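MlnE (Bacillus amyloliquefaciens subsp. plantarum, PDB 5D2E) contains the NADP-binding N-terminal ketoreductase of a macrolactin assembly-line polyketide synthase, which probably reduces beta-keto groups of the growing chain. Local coordinates at residues 283-286 against 287-290; 473-476 against 477-481. All blocks are in the same frame, centred on the assembly; numbering follows the deposited sequence.

Contact 1 (283-286 with 287-290) is the first turn of the helix beneath the NADP diphosphate, and contact 2 (473-476 with 477-481) is the junction at which the short strand 475-476 runs into helix 477-488 of the same ketoreductase. Their centres lie about 13 Å apart and the two helices touch: Phe-289 CE2 comes within 3.7 Å of Leu-481 CD2, and Leu-288 CD2 lies 4.2 Å from Ala-477 CB. Only contact 1 binds the cofactor; the Leu-475 side chain of contact 2 stays about 7 Å from NADP at the nearest atoms. Trp-452, which binds NADP through its backbone N, joins the two, since Leu-285 and Leu-288 rest on its side chain, as does Leu-475.

Contact 1: 283-286 against 287-290; sequences GGLG and YLFA. With NAP (NADP nicotinamide-adenine-dinucleotide phosphate), chain B.
Tyr-287 N donates to Gly-283 O at 3.0 Å, the first of the i to i+4 bonds that start helix 284-296 after its N-cap, Gly-283. The bond from Phe-289 N to Leu-285 O is shorter, 2.9 Å, and practically straight at 179°. With CG of Phe-289 beside its own backbone N (chi1 -76°), the ring turns its edge to the same oxygen, which lies in the ring plane 3.2 Å from CD1. This is the tightly packed side, where the ring also meets Phe-406 and Phe-484 edge-to-face. Leu-288 leans on Leu-285 more loosely, CD2 to CD2 at 4.4 Å. Tyr-287, on the partly exposed side, sends its ring away from the turn to a cation-pi contact with Lys-316.

At the front of the helix Gly-284 N donates a hydrogen bond to O1A of NADP and Leu-285 N one to O2N, both 2.8 Å and nearly straight. CD1 of Leu-285 lies 3.5 Å from O4D of the nicotinamide ribose. Gly-283 CA passes 3.4 Å from O1A of NADP, so the backbone itself lies against the diphosphate. With two N-H groups turned to the two phosphates, the helix start probably stabilises the negative diphosphate, as in other Rossmann folds.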
# COMPACT_ATOMS: atom_id res chain seq x y z
N GLY A 283 18.90 9.18 -3.97
CA GLY A 283 18.05 8.93 -5.16
C GLY A 283 17.39 10.24 -5.62
O GLY A 283 17.63 11.28 -5.09
N GLY A 284 16.59 10.17 -6.65
CA GLY A 284 16.01 11.33 -7.28
C GLY A 284 15.17 12.19 -6.36
O GLY A 284 15.52 13.35 -6.08
N LEU A 285 14.07 11.65 -5.85
CA LEU A 285 13.20 12.45 -4.97
C LEU A 285 13.87 12.73 -3.66
O LEU A 285 13.78 13.83 -3.10
CB LEU A 285 11.88 11.74 -4.72
CG LEU A 285 10.96 11.63 -5.93
CD1 LEU A 285 9.54 11.29 -5.49
CD2 LEU A 285 10.99 12.93 -6.73
N GLY A 286 14.54 11.72 -3.13
CA GLY A 286 15.24 11.86 -1.82
C GLY A 286 16.18 13.08 -1.78
O GLY A 286 16.21 13.84 -0.80
N TYR A 287 16.99 13.22 -2.84
CA TYR A 287 17.93 14.31 -2.96
C TYR A 287 17.24 15.64 -3.26
O TYR A 287 17.65 16.64 -2.73
CB TYR A 287 19.06 13.97 -4.00
CG TYR A 287 20.09 15.08 -4.01
CD1 TYR A 287 20.91 15.26 -2.93
CD2 TYR A 287 20.14 16.02 -5.03
CE1 TYR A 287 21.83 16.32 -2.87
CE2 TYR A 287 21.04 17.09 -4.99
CZ TYR A 287 21.88 17.23 -3.89
OH TYR A 287 22.79 18.26 -3.80
N LEU A 288 16.16 15.64 -4.04
CA LEU A 288 15.42 16.81 -4.38
C LEU A 288 14.83 17.38 -3.08
O LEU A 288 14.94 18.56 -2.82
CB LEU A 288 14.29 16.46 -5.32
CG LEU A 288 13.38 17.59 -5.75
CD1 LEU A 288 14.17 18.36 -6.79
CD2 LEU A 288 12.04 17.21 -6.36
N PHE A 289 14.26 16.53 -2.23
CA PHE A 289 13.86 16.96 -0.88
C PHE A 289 15.02 17.36 0.05
O PHE A 289 14.88 18.30 0.87
CB PHE A 289 12.90 15.93 -0.22
CG PHE A 289 11.52 16.02 -0.77
CD1 PHE A 289 11.18 15.41 -1.96
CD2 PHE A 289 10.58 16.82 -0.15
CE1 PHE A 289 9.90 15.55 -2.52
CE2 PHE A 289 9.31 16.93 -0.69
CZ PHE A 289 8.98 16.32 -1.88
N ALA A 290 16.16 16.71 -0.04
CA ALA A 290 17.26 17.14 0.84
C ALA A 290 17.66 18.60 0.53
O ALA A 290 17.84 19.40 1.44
CB ALA A 290 18.47 16.22 0.75
PA NAP B . 15.27 6.35 -6.91
O1A NAP B . 16.10 7.53 -7.50
O2A NAP B . 15.56 4.90 -7.25
O5B NAP B . 15.53 6.50 -5.33
C5B NAP B . 15.12 5.45 -4.46
C4B NAP B . 16.33 5.21 -3.59
O4B NAP B . 15.99 4.16 -2.66
C3B NAP B . 17.59 4.72 -4.35
O3B NAP B . 18.62 5.72 -4.31
C2B NAP B . 18.05 3.49 -3.56
O2B NAP B . 19.43 3.49 -3.36
C1B NAP B . 17.22 3.59 -2.26
N9A NAP B . 16.90 2.31 -1.64
C8A NAP B . 16.26 1.22 -2.22
N7A NAP B . 16.19 0.16 -1.34
C5A NAP B . 16.72 0.60 -0.17
C6A NAP B . 16.96 0.03 1.13
N6A NAP B . 16.53 -1.26 1.35
N1A NAP B . 17.65 0.80 2.08
C2A NAP B . 18.04 2.06 1.80
N3A NAP B . 17.84 2.65 0.59
C4A NAP B . 17.22 2.00 -0.40
O3 NAP B . 13.68 6.60 -7.14
PN NAP B . 12.89 8.02 -7.02
O1N NAP B . 12.28 8.38 -8.37
O2N NAP B . 13.76 8.90 -6.16
O5D NAP B . 11.60 7.71 -6.09
C5D NAP B . 11.85 7.76 -4.65
C4D NAP B . 10.62 7.31 -3.85
O4D NAP B . 9.43 7.98 -4.25
C3D NAP B . 10.37 5.82 -4.09
O3D NAP B . 10.08 5.20 -2.86
C2D NAP B . 9.22 5.77 -5.07
O2D NAP B . 8.45 4.53 -4.96
C1D NAP B . 8.42 7.07 -4.76
N1N NAP B . 7.71 7.53 -5.99
C2N NAP B . 8.40 8.12 -7.03
C3N NAP B . 7.78 8.56 -8.22
C7N NAP B . 8.58 9.23 -9.37
O7N NAP B . 8.02 9.55 -10.42
N7N NAP B . 9.89 9.52 -9.29
C4N NAP B . 6.40 8.36 -8.34
C5N NAP B . 5.71 7.73 -7.29
C6N NAP B . 6.38 7.34 -6.11
P2B NAP B . 20.34 2.15 -3.09
O1X NAP B . 20.17 1.20 -4.27
O2X NAP B . 21.79 2.68 -2.90
O3X NAP B . 19.78 1.54 -1.83

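Contact 2: 473-476 against 477-481; sequences ELLS and AQAGL
Ser-476 O accepts the N-H of Gly-480 at 3.0 Å, with the donor nearly in line with the carbonyl, and so closes the first turn of helix 477-488. The hydroxyl of the same serine caps that turn: Ala-479 N donates to Ser-476 OG at 3.3 Å, with an N-H...O angle of 159°. OG stands between the backbone N and the carbonyl carbon (chi1 72°), a setting that swings it over the start of the helix, where it also rests 3.2 Å from Ala-479 CB. The serine thus supplies two acceptors to consecutive amides of the helix, one from its side chain and one from its backbone. The N-H of Gln-478, also in the first turn, is taken by the carboxylate of Glu-27, whose charge probably adds to the favourable electrostatics at this helix start.

Beside the cap, Leu-475 supplies the apolar half of the contact. With CG anti to the backbone N (chi1 179°), its branch extends toward the helix, where CD1 packs on Ala-479 CB at 3.7 Å. CD2 lies directly on the backbone of Gly-480, which has no side chain, at 3.7 Å from its CA. Behind it the leucine touches Trp-449 and Trp-452, and its backbone hydrogen bonds with Leu-451 and Asp-453 tie the short strand 475-476 to strand 443-453. The whole is a serine N-cap at a strand-to-helix junction, where strand 475-476 runs parallel to strand 443-453 of the Rossmann-type ketoreductase fold.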
# COMPACT_ATOMS: atom_id res chain seq x y z
N GLU A 473 -0.46 14.69 -16.56
CA GLU A 473 0.78 15.34 -16.88
C GLU A 473 1.77 14.94 -15.83
O GLU A 473 1.39 14.63 -14.72
CB GLU A 473 0.62 16.85 -16.83
CG GLU A 473 -0.17 17.39 -18.01
CD GLU A 473 -0.43 18.89 -17.92
OE1 GLU A 473 0.53 19.67 -17.67
OE2 GLU A 473 -1.61 19.27 -18.09
N LEU A 474 3.05 15.00 -16.16
CA LEU A 474 4.08 14.78 -15.20
C LEU A 474 4.04 15.90 -14.15
O LEU A 474 3.65 17.03 -14.43
CB LEU A 474 5.45 14.74 -15.87
CG LEU A 474 5.79 13.57 -16.79
CD1 LEU A 474 7.09 13.85 -17.53
CD2 LEU A 474 5.93 12.28 -16.02
N LEU A 475 4.41 15.54 -12.93
CA LEU A 475 4.48 16.50 -11.85
C LEU A 475 5.88 17.17 -11.89
O LEU A 475 6.88 16.51 -11.77
CB LEU A 475 4.28 15.77 -10.50
CG LEU A 475 4.33 16.56 -9.19
CD1 LEU A 475 3.21 17.57 -9.14
CD2 LEU A 475 4.24 15.62 -7.98
N SER A 476 5.93 18.49 -12.00
CA SER A 476 7.22 19.17 -12.04
C SER A 476 7.78 19.24 -10.65
O SER A 476 7.03 19.19 -9.67
CB SER A 476 7.03 20.60 -12.60
OG SER A 476 6.37 21.49 -11.70
N ALA A 477 9.10 19.39 -10.55
CA ALA A 477 9.79 19.53 -9.28
C ALA A 477 9.16 20.54 -8.35
O ALA A 477 8.94 20.26 -7.17
CB ALA A 477 11.26 19.91 -9.51
N GLN A 478 8.90 21.74 -8.84
CA GLN A 478 8.31 22.78 -8.01
C GLN A 478 6.88 22.49 -7.57
O GLN A 478 6.51 22.80 -6.48
CB GLN A 478 8.37 24.14 -8.73
CG GLN A 478 9.81 24.70 -8.73
CD GLN A 478 10.31 24.92 -7.31
OE1 GLN A 478 9.65 25.60 -6.51
NE2 GLN A 478 11.43 24.33 -6.98
N ALA A 479 6.07 22.03 -8.49
CA ALA A 479 4.72 21.66 -8.18
C ALA A 479 4.67 20.57 -7.06
O ALA A 479 3.79 20.63 -6.21
CB ALA A 479 4.10 21.14 -9.43
N GLY A 480 5.61 19.62 -7.11
CA GLY A 480 5.67 18.48 -6.21
C GLY A 480 6.15 18.95 -4.85
O GLY A 480 5.59 18.60 -3.84
N LEU A 481 7.17 19.81 -4.84
CA LEU A 481 7.61 20.43 -3.59
C LEU A 481 6.53 21.20 -2.93
O LEU A 481 6.34 21.11 -1.71
CB LEU A 481 8.81 21.34 -3.75
CG LEU A 481 10.02 20.54 -4.10
CD1 LEU A 481 11.11 21.48 -4.61
CD2 LEU A 481 10.50 19.65 -2.96